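Local coordinates for protein macrophomate synthase intermolecular Diels-Alderase (Macrophoma commelinae, PDB 1IZC) that belongs to the HpcH/HpaI aldolase/citrate lyase family and, as a closed eight-stranded barrel ringed by helices, binds a magnesium ion and pyruvic acid, at residues V67-D70 with M75-R78; D83-A88 with V98-P103; H105-L110 with V136-Y141; E130-F135 with I180-E185; E191-I196 with S240-R245. The protein carries 1 engineered substitution. All blocks are in the same frame, centred on the assembly; numbering follows the deposited sequence.

In the fold
The five contacts follow the closed eight-stranded parallel barrel in chain order, although contacts 3 and 4 alternate their segments. Contacts 1 and 2, with centres about 6 Å apart, lie on the neighbouring strands 66-70 and 97-101 of the one sheet, which are linked through Ile-69 and Ile-99 and by the Asp-70 to Arg-101 salt bridge. Contacts 3 and 4 both use helix 129-139, with centres about 11 Å apart, and meet at Ile-180. Contact 5, about 13 Å from contact 4 centre to centre, joins it through Ile-184 and Ile-196, and lies across the chain's centre from contact 1. Contacts 2 and 4 both reach pyruvic acid, so outer packing and ligand pocket use the same strands.

Contact 1 of 5, residues V67-D70 with M75-R78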
# COMPACT_ATOMS: atom_id res chain seq x y z
N VAL A 67 -17.09 10.02 -13.94
CA VAL A 67 -16.72 8.74 -13.35
C VAL A 67 -17.47 8.82 -12.02
O VAL A 67 -17.31 9.78 -11.27
CB VAL A 67 -15.20 8.63 -13.07
CG1 VAL A 67 -14.92 7.30 -12.33
CG2 VAL A 67 -14.43 8.66 -14.39
N TRP A 68 -18.30 7.82 -11.77
CA TRP A 68 -19.12 7.74 -10.57
C TRP A 68 -18.42 6.76 -9.63
O TRP A 68 -18.44 5.55 -9.86
CB TRP A 68 -20.50 7.21 -10.98
CG TRP A 68 -21.59 7.28 -9.98
CD1 TRP A 68 -22.46 8.32 -9.79
CD2 TRP A 68 -21.99 6.24 -9.08
NE1 TRP A 68 -23.39 7.98 -8.84
CE2 TRP A 68 -23.12 6.71 -8.38
CE3 TRP A 68 -21.51 4.96 -8.81
CZ2 TRP A 68 -23.78 5.94 -7.42
CZ3 TRP A 68 -22.16 4.18 -7.85
CH2 TRP A 68 -23.28 4.68 -7.16
N ILE A 69 -17.80 7.28 -8.57
CA ILE A 69 -17.08 6.42 -7.64
C ILE A 69 -17.95 6.08 -6.44
O ILE A 69 -18.48 6.97 -5.78
CB ILE A 69 -15.79 7.12 -7.16
CG1 ILE A 69 -14.95 7.52 -8.38
CG2 ILE A 69 -15.00 6.20 -6.21
CD1 ILE A 69 -13.67 8.28 -8.04
N ASP A 70 -18.10 4.79 -6.16
CA ASP A 70 -18.94 4.35 -5.05
C ASP A 70 -18.12 4.07 -3.80
O ASP A 70 -17.40 3.07 -3.72
CB ASP A 70 -19.72 3.10 -5.46
CG ASP A 70 -20.66 2.62 -4.38
OD1 ASP A 70 -20.89 3.37 -3.41
OD2 ASP A 70 -21.18 1.50 -4.50
N MET A 75 -14.53 -0.55 -1.96
CA MET A 75 -13.49 -0.68 -0.95
C MET A 75 -12.32 0.30 -1.07
O MET A 75 -11.16 -0.10 -0.98
CB MET A 75 -12.97 -2.12 -0.95
CG MET A 75 -14.04 -3.17 -0.66
SD MET A 75 -14.73 -2.99 1.01
CE MET A 75 -16.32 -2.29 0.61
N PHE A 76 -12.61 1.58 -1.27
CA PHE A 76 -11.55 2.57 -1.39
C PHE A 76 -11.05 3.05 -0.03
O PHE A 76 -11.85 3.45 0.82
CB PHE A 76 -12.04 3.82 -2.14
CG PHE A 76 -12.43 3.58 -3.56
CD1 PHE A 76 -13.70 3.12 -3.89
CD2 PHE A 76 -11.52 3.83 -4.59
CE1 PHE A 76 -14.06 2.91 -5.23
CE2 PHE A 76 -11.86 3.62 -5.92
CZ PHE A 76 -13.14 3.16 -6.25
N ASN A 77 -9.73 3.01 0.18
CA ASN A 77 -9.15 3.56 1.41
C ASN A 77 -9.18 5.08 1.19
O ASN A 77 -9.40 5.54 0.07
CB ASN A 77 -7.70 3.14 1.60
CG ASN A 77 -7.56 1.69 2.00
OD1 ASN A 77 -8.47 1.11 2.59
ND2 ASN A 77 -6.39 1.10 1.72
N ARG A 78 -8.91 5.84 2.24
CA ARG A 78 -8.94 7.28 2.14
C ARG A 78 -7.99 7.87 1.10
O ARG A 78 -8.42 8.63 0.23
CB ARG A 78 -8.64 7.90 3.50
CG ARG A 78 -8.85 9.41 3.52
CD ARG A 78 -8.59 9.98 4.89
NE ARG A 78 -8.93 11.41 4.95
CZ ARG A 78 -8.82 12.15 6.05
NH1 ARG A 78 -8.38 11.60 7.17
NH2 ARG A 78 -9.19 13.43 6.03
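Phe-76 lays one face of its ring over the CG2 methyl of Ile-69, and this meeting carries most of the contact. CG2 sits 3.8 Å from the centroid of the Phe-76 ring and 25° off the ring normal, a CH-pi contact displaced toward the rim, so that Ile-69 CG2 is nearest CE1 and CZ of Phe-76, each at 3.6 Å. The two side chains cross at about a right angle. In Ile-69 it is CG2, anti to the backbone N, that is presented to the ring, while CG1 lies beside that N (chi1 -55°). Asp-70 joins in by its backbone: its O lies near the ring plane, 3.7 Å from Phe-76 CE1, at the edge where the C-H bonds point. Its carboxylate is engaged elsewhere, with Arg-101 and with Trp-152 of the second subunit. Segment 67-70 ends the strand, and 75-78 is the later part of the loop that leads from it to helix 78-91, at the C-terminal end of the barrel strands; the Asp-70 side chain is about 7 Å from the bound pyruvic acid. Leu-81 and His-48 also pack against Phe-76. No hydrogen bond links the segments; dispersion, with a weakly polar carbonyl-to-ring-edge component, holds the loop's return against the strand.

Contact 2 of 5, residues D83-A88 with V98-P103. With PYR (pyruvic acid), chain C.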
# COMPACT_ATOMS: atom_id res chain seq x y z
N ASP A 83 -6.68 9.70 -4.51
CA ASP A 83 -5.91 9.50 -5.73
C ASP A 83 -6.78 9.13 -6.93
O ASP A 83 -6.46 9.52 -8.06
CB ASP A 83 -4.84 8.41 -5.53
CG ASP A 83 -3.69 8.86 -4.62
OD1 ASP A 83 -3.60 10.05 -4.30
OD2 ASP A 83 -2.87 8.00 -4.24
N ALA A 84 -7.87 8.41 -6.69
CA ALA A 84 -8.75 8.01 -7.78
C ALA A 84 -9.46 9.25 -8.33
O ALA A 84 -9.61 9.42 -9.54
CB ALA A 84 -9.78 6.97 -7.29
N ILE A 85 -9.89 10.13 -7.43
CA ILE A 85 -10.58 11.33 -7.88
C ILE A 85 -9.62 12.19 -8.71
O ILE A 85 -9.98 12.67 -9.79
CB ILE A 85 -11.15 12.11 -6.67
CG1 ILE A 85 -12.25 11.26 -6.01
CG2 ILE A 85 -11.74 13.46 -7.14
CD1 ILE A 85 -12.75 11.81 -4.66
N HIS A 86 -8.40 12.37 -8.21
CA HIS A 86 -7.39 13.13 -8.94
C HIS A 86 -7.14 12.46 -10.30
O HIS A 86 -7.10 13.12 -11.32
CB HIS A 86 -6.05 13.15 -8.21
CG HIS A 86 -5.93 14.20 -7.15
ND1 HIS A 86 -4.79 14.37 -6.41
CD2 HIS A 86 -6.82 15.13 -6.72
CE1 HIS A 86 -4.97 15.38 -5.56
NE2 HIS A 86 -6.19 15.86 -5.74
N ALA A 87 -6.96 11.14 -10.29
CA ALA A 87 -6.69 10.46 -11.57
C ALA A 87 -7.82 10.62 -12.59
O ALA A 87 -7.56 10.82 -13.79
CB ALA A 87 -6.41 8.98 -11.32
N ALA A 88 -9.07 10.52 -12.14
CA ALA A 88 -10.19 10.68 -13.07
C ALA A 88 -10.15 12.03 -13.78
O ALA A 88 -10.32 12.11 -15.00
CB ALA A 88 -11.53 10.54 -12.33
N VAL A 98 -16.24 14.17 -11.60
CA VAL A 98 -16.30 13.07 -10.65
C VAL A 98 -17.47 13.20 -9.69
O VAL A 98 -17.67 14.25 -9.08
CB VAL A 98 -15.00 12.97 -9.80
CG1 VAL A 98 -15.14 11.85 -8.78
CG2 VAL A 98 -13.81 12.73 -10.71
N ILE A 99 -18.26 12.13 -9.60
CA ILE A 99 -19.41 12.07 -8.70
C ILE A 99 -19.08 10.95 -7.73
O ILE A 99 -18.60 9.88 -8.14
CB ILE A 99 -20.70 11.74 -9.46
CG1 ILE A 99 -21.01 12.87 -10.45
CG2 ILE A 99 -21.86 11.54 -8.48
CD1 ILE A 99 -22.03 12.49 -11.52
N VAL A 100 -19.33 11.18 -6.44
CA VAL A 100 -19.00 10.18 -5.45
C VAL A 100 -20.21 9.86 -4.60
O VAL A 100 -20.86 10.77 -4.08
CB VAL A 100 -17.87 10.65 -4.50
CG1 VAL A 100 -17.58 9.57 -3.45
CG2 VAL A 100 -16.61 10.94 -5.30
N ARG A 101 -20.54 8.58 -4.50
CA ARG A 101 -21.62 8.20 -3.60
C ARG A 101 -20.91 7.84 -2.31
O ARG A 101 -20.09 6.93 -2.26
CB ARG A 101 -22.42 6.99 -4.07
CG ARG A 101 -23.27 6.53 -2.89
CD ARG A 101 -24.29 5.55 -3.24
NE ARG A 101 -23.75 4.24 -3.57
CZ ARG A 101 -24.52 3.26 -3.98
NH1 ARG A 101 -25.83 3.48 -4.11
NH2 ARG A 101 -24.01 2.08 -4.30
N VAL A 102 -21.24 8.57 -1.26
CA VAL A 102 -20.59 8.39 0.02
C VAL A 102 -21.42 7.60 1.01
O VAL A 102 -22.62 7.43 0.83
CB VAL A 102 -20.29 9.76 0.67
CG1 VAL A 102 -19.38 10.58 -0.24
CG2 VAL A 102 -21.61 10.52 0.91
N PRO A 103 -20.78 7.08 2.07
CA PRO A 103 -21.52 6.33 3.09
C PRO A 103 -22.41 7.42 3.71
O PRO A 103 -21.96 8.55 3.89
CB PRO A 103 -20.43 5.88 4.05
CG PRO A 103 -19.18 5.84 3.20
CD PRO A 103 -19.32 7.04 2.31
C PYR C . -29.62 0.45 -5.11
O PYR C . -29.82 0.14 -3.92
OXT PYR C . -30.22 -0.05 -6.09
CA PYR C . -28.55 1.51 -5.27
O3 PYR C . -27.93 2.02 -4.32
CB PYR C . -28.30 1.90 -6.67
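Val-98 pushes its forked side chain into a shallow hollow on helix 78-91 bounded by Ile-85 and Ala-88. One prong, CG2, fits the step between them: it lies 3.6 Å from Ala-88 CB and 3.9 Å from Ile-85 O. The other prong, CG1, sits against both branches of Ile-85, 4.0 Å from its CG1 and 4.1 Å from its CG2. That isoleucine is itself a bump, its arm extended (chi2 171°) until CD1 comes 4.0 Å from Val-100 CG2, two residues along the strand. Its side chain crosses both valines at about a right angle. Small Ala-88 thus provides the low ground and Ile-85 the ridge. The pair belongs to the beta-alpha-beta unit of strand 66-70, helix 78-91 and strand 97-101, with the segment axes 9.5 Å apart and running 154° to each other. The strand alternates, and Arg-101 goes the other way into the pocket. Bent at chi3, it brings the edge of its guanidinium to the ligand, with NH1 donating to O3 of pyruvic acid at 2.6 Å; Asp-70 and Gln-183 also bond this group. The strand thus meets its helix through apolar side chains, with no hydrogen bond between them, while on its inner side Arg-101 offers a cationic group to the ligand.

Contact 3 of 5, residues H105-L110 with V136-Y141; sequences HDEVSL and VKEMYY. Engineered in segment 105-110: Val-108 (natural residue Ile).
Leu-110 and Met-139 join two neighbouring outer helices of the eight-stranded TIM-type barrel, 107-116 and 129-139. The leucine puts CD2 3.6 Å from Glu-138 CB and CD1 3.9 Å from Met-139 CG, crossing both side chains at about a right angle; CG lies anti to its backbone N (chi1 177°), which sends the fork across the gap. Beneath, Ile-121 of strand 120-123 touches both Leu-110 and Met-139. On the more exposed side, Glu-107 and Glu-138 come close, their OE2 atoms 4.5 Å apart. This like-charge approach is probably eased by Arg-146, which forms a salt bridge with Glu-138 OE2, and by a water that donates to Glu-138 OE1 at 2.7 Å and more weakly to Glu-107 OE1. Glu-107 opens its helix, and the turn it stands on is capped by the residue before it: Asp-106 OD2, met nearly head-on by the donor, accepts from Ser-109 N at 2.6 Å, with an N-H...O angle of 153°.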
# COMPACT_ATOMS: atom_id res chain seq x y z
N HIS A 105 -23.30 8.38 6.73
CA HIS A 105 -22.88 9.13 7.92
C HIS A 105 -21.37 9.30 8.09
O HIS A 105 -20.91 9.67 9.17
CB HIS A 105 -23.43 8.46 9.18
CG HIS A 105 -24.92 8.39 9.22
ND1 HIS A 105 -25.72 9.51 9.14
CD2 HIS A 105 -25.76 7.33 9.31
CE1 HIS A 105 -26.99 9.14 9.16
NE2 HIS A 105 -27.05 7.83 9.26
N ASP A 106 -20.61 9.10 7.03
CA ASP A 106 -19.16 9.20 7.17
C ASP A 106 -18.60 10.55 6.74
O ASP A 106 -18.42 10.80 5.55
CB ASP A 106 -18.49 8.08 6.37
CG ASP A 106 -17.04 7.89 6.77
OD1 ASP A 106 -16.75 6.98 7.57
OD2 ASP A 106 -16.21 8.68 6.31
N GLU A 107 -18.31 11.41 7.72
CA GLU A 107 -17.79 12.74 7.43
C GLU A 107 -16.43 12.73 6.74
O GLU A 107 -16.16 13.60 5.90
CB GLU A 107 -17.72 13.58 8.72
CG GLU A 107 -19.10 13.79 9.36
CD GLU A 107 -19.11 14.83 10.47
OE1 GLU A 107 -18.03 15.21 10.97
OE2 GLU A 107 -20.21 15.27 10.86
N VAL A 108 -15.59 11.76 7.07
CA VAL A 108 -14.26 11.70 6.48
C VAL A 108 -14.33 11.32 5.00
O VAL A 108 -13.61 11.88 4.18
CB VAL A 108 -13.35 10.69 7.24
CG1 VAL A 108 -12.01 10.56 6.53
CG2 VAL A 108 -13.13 11.19 8.67
N SER A 109 -15.22 10.39 4.65
CA SER A 109 -15.34 10.03 3.24
C SER A 109 -15.79 11.27 2.46
O SER A 109 -15.30 11.56 1.37
CB SER A 109 -16.38 8.92 3.04
OG SER A 109 -15.97 7.70 3.62
N LEU A 110 -16.72 12.02 3.04
CA LEU A 110 -17.25 13.21 2.39
C LEU A 110 -16.19 14.29 2.22
O LEU A 110 -16.03 14.82 1.13
CB LEU A 110 -18.42 13.78 3.20
CG LEU A 110 -19.01 15.08 2.64
CD1 LEU A 110 -19.61 14.84 1.25
CD2 LEU A 110 -20.09 15.57 3.61
N VAL A 136 -25.71 19.51 3.23
CA VAL A 136 -25.47 20.86 2.75
C VAL A 136 -24.49 21.56 3.70
O VAL A 136 -23.54 22.22 3.26
CB VAL A 136 -26.78 21.65 2.66
CG1 VAL A 136 -26.50 23.11 2.28
CG2 VAL A 136 -27.69 21.01 1.64
N LYS A 137 -24.69 21.39 5.01
CA LYS A 137 -23.81 22.02 5.99
C LYS A 137 -22.35 21.62 5.82
O LYS A 137 -21.45 22.45 5.93
CB LYS A 137 -24.24 21.69 7.42
CG LYS A 137 -25.59 22.24 7.84
CD LYS A 137 -25.95 21.75 9.24
CE LYS A 137 -27.37 22.15 9.64
NZ LYS A 137 -27.78 21.47 10.91
N GLU A 138 -22.11 20.34 5.54
CA GLU A 138 -20.74 19.84 5.40
C GLU A 138 -20.12 20.01 4.02
O GLU A 138 -18.90 19.98 3.88
CB GLU A 138 -20.68 18.36 5.78
CG GLU A 138 -21.03 18.06 7.24
CD GLU A 138 -20.14 18.80 8.21
OE1 GLU A 138 -18.90 18.80 8.00
OE2 GLU A 138 -20.66 19.39 9.18
N MET A 139 -20.96 20.20 3.01
CA MET A 139 -20.50 20.30 1.63
C MET A 139 -20.15 21.68 1.11
O MET A 139 -19.39 21.83 0.15
CB MET A 139 -21.54 19.70 0.70
CG MET A 139 -21.59 18.19 0.71
SD MET A 139 -22.89 17.52 -0.35
CE MET A 139 -22.31 18.10 -2.00
N TYR A 140 -20.72 22.70 1.72
CA TYR A 140 -20.49 24.04 1.24
C TYR A 140 -19.96 24.97 2.30
O TYR A 140 -20.29 24.83 3.48
CB TYR A 140 -21.80 24.61 0.66
CG TYR A 140 -22.38 23.78 -0.47
CD1 TYR A 140 -23.31 22.77 -0.21
CD2 TYR A 140 -21.97 23.99 -1.78
CE1 TYR A 140 -23.82 21.98 -1.25
CE2 TYR A 140 -22.46 23.20 -2.83
CZ TYR A 140 -23.39 22.20 -2.55
OH TYR A 140 -23.87 21.43 -3.60
N TYR A 141 -19.12 25.90 1.88
CA TYR A 141 -18.55 26.89 2.79
C TYR A 141 -19.60 27.93 3.14
O TYR A 141 -20.59 28.09 2.44
CB TYR A 141 -17.39 27.61 2.11
CG TYR A 141 -16.25 26.70 1.74
CD1 TYR A 141 -15.45 26.13 2.72
CD2 TYR A 141 -15.96 26.43 0.40
CE1 TYR A 141 -14.38 25.31 2.38
CE2 TYR A 141 -14.90 25.60 0.06
CZ TYR A 141 -14.12 25.05 1.05
OH TYR A 141 -13.05 24.26 0.70
O HOH W 1 -16.93 17.04 8.60

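Contact 4 of 5, residues E130-F135 with I180-E185; sequences EEVREF and IIPQIE. With MG (magnesium ion), chain B; PYR (pyruvic acid), chain C.
Phe-135 holds its ring with the backbone O of Glu-131, one helical turn back, at its edge and in its plane, while strand 120-123 packs against it through Ile-123. The ring leads away from segment 180-185; CB of Phe-135 is 4.7 Å from Ile-180 CD1, and the backbone C of Phe-135 is 4.3 Å from the same methyl. The Gln-183 amide and, just past the strand, the Glu-185 carboxylate make no contact with the helix and serve the ligands. From the helix, Val-132 makes the contact: its CG2 meets Pro-182 CG at 4.0 Å, the two side chains crossing at about a right angle, and its CG1 is a looser 4.4 Å from Ile-180 CG2. Helix 129-139 thus packs on strand 179-184 from outside the TIM-type barrel, at 148° between segment directions, while the strand's C-terminal end opens on the pyruvic acid and magnesium pocket. There Glu-185 extends its chain beyond CG until OE1 binds the magnesium ion at 2.1 Å. Asp-211, two waters and both O and O3 of pyruvic acid complete six coordinating atoms. Glu-185 OE2 takes a hydrogen bond of 2.7 Å from one metal-bound water and another from His-125 N, two bonds that fix the turn of the carboxylate. Gln-183 NE2 lies 3.0 Å from O3 of pyruvic acid.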
# COMPACT_ATOMS: atom_id res chain seq x y z
N GLU A 130 -34.20 16.90 6.37
CA GLU A 130 -33.17 17.18 7.37
C GLU A 130 -31.87 16.43 7.07
O GLU A 130 -30.78 16.97 7.27
CB GLU A 130 -33.63 16.79 8.78
CG GLU A 130 -34.75 17.66 9.38
CD GLU A 130 -36.12 17.43 8.74
OE1 GLU A 130 -36.35 16.36 8.14
OE2 GLU A 130 -36.98 18.33 8.85
N GLU A 131 -31.98 15.20 6.59
CA GLU A 131 -30.77 14.43 6.28
C GLU A 131 -29.99 15.12 5.16
O GLU A 131 -28.75 15.15 5.18
CB GLU A 131 -31.11 13.01 5.83
CG GLU A 131 -31.76 12.19 6.93
CD GLU A 131 -32.24 10.83 6.45
OE1 GLU A 131 -32.70 10.73 5.30
OE2 GLU A 131 -32.16 9.88 7.25
N VAL A 132 -30.71 15.67 4.20
CA VAL A 132 -30.06 16.36 3.09
C VAL A 132 -29.41 17.65 3.59
O VAL A 132 -28.30 17.99 3.18
CB VAL A 132 -31.06 16.67 1.96
CG1 VAL A 132 -30.36 17.42 0.84
CG2 VAL A 132 -31.68 15.37 1.44
N ARG A 133 -30.08 18.37 4.47
CA ARG A 133 -29.50 19.61 4.97
C ARG A 133 -28.24 19.40 5.80
O ARG A 133 -27.41 20.30 5.91
CB ARG A 133 -30.56 20.44 5.71
CG ARG A 133 -31.63 20.88 4.72
CD ARG A 133 -32.52 22.02 5.16
NE ARG A 133 -33.22 22.50 3.97
CZ ARG A 133 -34.53 22.44 3.77
NH1 ARG A 133 -35.33 21.92 4.70
NH2 ARG A 133 -35.04 22.84 2.60
N GLU A 134 -28.08 18.21 6.37
CA GLU A 134 -26.86 17.93 7.13
C GLU A 134 -25.71 17.86 6.13
O GLU A 134 -24.59 18.27 6.43
CB GLU A 134 -26.98 16.62 7.90
CG GLU A 134 -27.83 16.75 9.15
CD GLU A 134 -27.35 17.88 10.07
OE1 GLU A 134 -26.19 17.84 10.52
OE2 GLU A 134 -28.14 18.81 10.32
N PHE A 135 -25.99 17.36 4.92
CA PHE A 135 -24.95 17.30 3.90
C PHE A 135 -24.67 18.69 3.36
O PHE A 135 -23.53 19.04 3.06
CB PHE A 135 -25.32 16.36 2.75
CG PHE A 135 -24.89 14.93 2.98
CD1 PHE A 135 -25.66 14.07 3.76
CD2 PHE A 135 -23.66 14.48 2.50
CE1 PHE A 135 -25.22 12.78 4.06
CE2 PHE A 135 -23.21 13.19 2.80
CZ PHE A 135 -23.98 12.35 3.58
N ILE A 180 -25.36 18.29 -5.08
CA ILE A 180 -25.89 17.34 -4.11
C ILE A 180 -27.01 16.55 -4.78
O ILE A 180 -27.94 17.13 -5.36
CB ILE A 180 -26.47 18.03 -2.84
CG1 ILE A 180 -25.39 18.83 -2.13
CG2 ILE A 180 -26.97 16.97 -1.87
CD1 ILE A 180 -25.85 19.37 -0.76
N ILE A 181 -26.91 15.23 -4.70
CA ILE A 181 -27.87 14.32 -5.30
C ILE A 181 -28.40 13.29 -4.30
O ILE A 181 -27.71 12.31 -3.98
CB ILE A 181 -27.23 13.55 -6.49
CG1 ILE A 181 -26.74 14.54 -7.55
CG2 ILE A 181 -28.25 12.60 -7.14
CD1 ILE A 181 -25.26 14.86 -7.43
N PRO A 182 -29.61 13.50 -3.78
CA PRO A 182 -30.16 12.53 -2.82
C PRO A 182 -30.52 11.26 -3.56
O PRO A 182 -30.96 11.32 -4.71
CB PRO A 182 -31.44 13.21 -2.32
CG PRO A 182 -31.15 14.68 -2.50
CD PRO A 182 -30.45 14.71 -3.84
N GLN A 183 -30.35 10.11 -2.92
CA GLN A 183 -30.73 8.85 -3.53
C GLN A 183 -31.92 8.31 -2.73
O GLN A 183 -31.85 8.18 -1.50
CB GLN A 183 -29.56 7.86 -3.53
CG GLN A 183 -29.94 6.51 -4.05
CD GLN A 183 -28.73 5.64 -4.32
OE1 GLN A 183 -27.68 5.80 -3.70
NE2 GLN A 183 -28.89 4.70 -5.25
N ILE A 184 -33.00 8.02 -3.44
CA ILE A 184 -34.25 7.52 -2.86
C ILE A 184 -34.26 6.01 -3.06
O ILE A 184 -34.30 5.52 -4.20
CB ILE A 184 -35.47 8.14 -3.58
CG1 ILE A 184 -35.41 9.67 -3.46
CG2 ILE A 184 -36.77 7.62 -2.97
CD1 ILE A 184 -35.56 10.19 -2.04
N GLU A 185 -34.26 5.25 -1.97
CA GLU A 185 -34.20 3.80 -2.11
C GLU A 185 -34.84 3.04 -0.98
O GLU A 185 -34.38 1.97 -0.58
CB GLU A 185 -32.74 3.38 -2.28
CG GLU A 185 -31.81 3.93 -1.23
CD GLU A 185 -30.36 3.62 -1.57
OE1 GLU A 185 -30.17 2.66 -2.33
OE2 GLU A 185 -29.44 4.31 -1.10
MG MG B . -28.62 1.29 -2.53
C PYR C . -29.62 0.45 -5.11
O PYR C . -29.82 0.14 -3.92
OXT PYR C . -30.22 -0.05 -6.09
CA PYR C . -28.55 1.51 -5.27
O3 PYR C . -27.93 2.02 -4.32
CB PYR C . -28.30 1.90 -6.67
O HOH W 2 -27.36 2.61 -1.31
O HOH W 3 -27.01 -0.28 -2.84

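Contact 5 of 5, residues E191-I196 with S240-R245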
# COMPACT_ATOMS: atom_id res chain seq x y z
N GLU A 191 -42.21 7.59 -0.00
CA GLU A 191 -43.36 8.24 0.60
C GLU A 191 -43.14 9.73 0.84
O GLU A 191 -44.10 10.52 0.86
CB GLU A 191 -43.73 7.53 1.91
CG GLU A 191 -44.03 6.05 1.71
CD GLU A 191 -44.51 5.32 2.97
OE1 GLU A 191 -43.86 5.44 4.03
OE2 GLU A 191 -45.55 4.62 2.87
N ASN A 192 -41.88 10.14 0.99
CA ASN A 192 -41.58 11.54 1.25
C ASN A 192 -40.83 12.20 0.08
O ASN A 192 -40.23 13.26 0.24
CB ASN A 192 -40.74 11.63 2.54
CG ASN A 192 -40.65 13.04 3.10
OD1 ASN A 192 -41.59 13.83 3.00
ND2 ASN A 192 -39.51 13.35 3.71
N VAL A 193 -40.89 11.59 -1.11
CA VAL A 193 -40.15 12.13 -2.25
C VAL A 193 -40.61 13.50 -2.73
O VAL A 193 -39.82 14.29 -3.25
CB VAL A 193 -40.13 11.13 -3.45
CG1 VAL A 193 -41.51 11.06 -4.10
CG2 VAL A 193 -39.09 11.56 -4.47
N ASP A 194 -41.89 13.82 -2.56
CA ASP A 194 -42.35 15.13 -3.00
C ASP A 194 -41.60 16.23 -2.26
O ASP A 194 -41.19 17.22 -2.86
CB ASP A 194 -43.86 15.29 -2.78
CG ASP A 194 -44.66 14.34 -3.64
OD1 ASP A 194 -44.21 14.04 -4.77
OD2 ASP A 194 -45.74 13.89 -3.20
N ALA A 195 -41.40 16.05 -0.95
CA ALA A 195 -40.71 17.05 -0.15
C ALA A 195 -39.22 17.10 -0.48
O ALA A 195 -38.62 18.18 -0.57
CB ALA A 195 -40.89 16.75 1.33
N ILE A 196 -38.61 15.94 -0.67
CA ILE A 196 -37.18 15.91 -0.97
C ILE A 196 -36.91 16.55 -2.33
O ILE A 196 -35.97 17.34 -2.48
CB ILE A 196 -36.66 14.45 -0.94
CG1 ILE A 196 -36.82 13.88 0.48
CG2 ILE A 196 -35.17 14.43 -1.35
CD1 ILE A 196 -36.64 12.37 0.56
N SER A 240 -40.14 9.90 -10.42
CA SER A 240 -39.83 10.63 -11.64
C SER A 240 -40.68 11.87 -11.82
O SER A 240 -40.19 12.90 -12.29
CB SER A 240 -39.96 9.72 -12.87
OG SER A 240 -41.27 9.19 -12.98
N THR A 241 -41.96 11.78 -11.46
CA THR A 241 -42.85 12.93 -11.58
C THR A 241 -42.42 14.03 -10.61
O THR A 241 -42.45 15.22 -10.95
CB THR A 241 -44.31 12.53 -11.28
OG1 THR A 241 -44.73 11.55 -12.24
CG2 THR A 241 -45.23 13.74 -11.38
N ALA A 242 -41.99 13.65 -9.41
CA ALA A 242 -41.54 14.64 -8.43
C ALA A 242 -40.30 15.36 -8.96
O ALA A 242 -40.22 16.58 -8.88
CB ALA A 242 -41.24 13.97 -7.08
N ALA A 243 -39.34 14.61 -9.49
CA ALA A 243 -38.14 15.21 -10.05
C ALA A 243 -38.50 16.16 -11.21
O ALA A 243 -38.07 17.32 -11.24
CB ALA A 243 -37.18 14.11 -10.56
N GLN A 244 -39.30 15.68 -12.14
CA GLN A 244 -39.70 16.49 -13.30
C GLN A 244 -40.43 17.79 -12.95
O GLN A 244 -40.12 18.85 -13.50
CB GLN A 244 -40.60 15.66 -14.23
CG GLN A 244 -39.86 14.58 -15.02
CD GLN A 244 -40.75 13.40 -15.39
OE1 GLN A 244 -41.99 13.50 -15.38
NE2 GLN A 244 -40.13 12.27 -15.73
N ARG A 245 -41.39 17.72 -12.03
CA ARG A 245 -42.15 18.90 -11.68
C ARG A 245 -41.31 19.99 -11.02
O ARG A 245 -41.61 21.18 -11.14
CB ARG A 245 -43.33 18.53 -10.77
CG ARG A 245 -43.01 18.48 -9.29
CD ARG A 245 -44.30 18.47 -8.45
NE ARG A 245 -45.02 17.23 -8.63
CZ ARG A 245 -44.92 16.17 -7.82
NH1 ARG A 245 -44.15 16.21 -6.74
NH2 ARG A 245 -45.59 15.07 -8.12
O HOH W 4 -42.72 18.18 -5.04
O HOH W 5 -44.82 12.74 -7.24
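The backbones of Asp-194 and Ala-242 come within 5.5 Å, CA to CA, where the start of helix 193-197 meets the last turns of helix 230-245. So near an approach is allowed by the small Ala-242, whose CB faces Val-193 CG2 at 4.2 Å and the carboxylate oxygen OD1 of Asp-194 at 3.8 Å. Val-193 turns both its methyls toward that one CB. These helices belong to the outer shell of the TIM-type barrel, the first coming after strand 179-184 and the short helix 187-191, the second leading into strand 250-253, and Val-193 also touches Phe-239. At the outer edge, Arg-245 closes the contact with a salt bridge: NH1 donates to Asp-194 OD1 at 2.9 Å in a nearly straight bond (169°). The oxygen lies in the guanidinium plane, yet the donor reaches it from above the carboxylate, 56° out of that plane. Bent at chi3 (68°), the arginine folds back over its own helix, one guanidinium face above Ala-242 CA. Two waters reinforce the pair. One donates to Asp-194 O and accepts from Arg-245 NH1; the other donates to Asp-194 OD1 and accepts from Arg-245 NH2 at 2.6 Å.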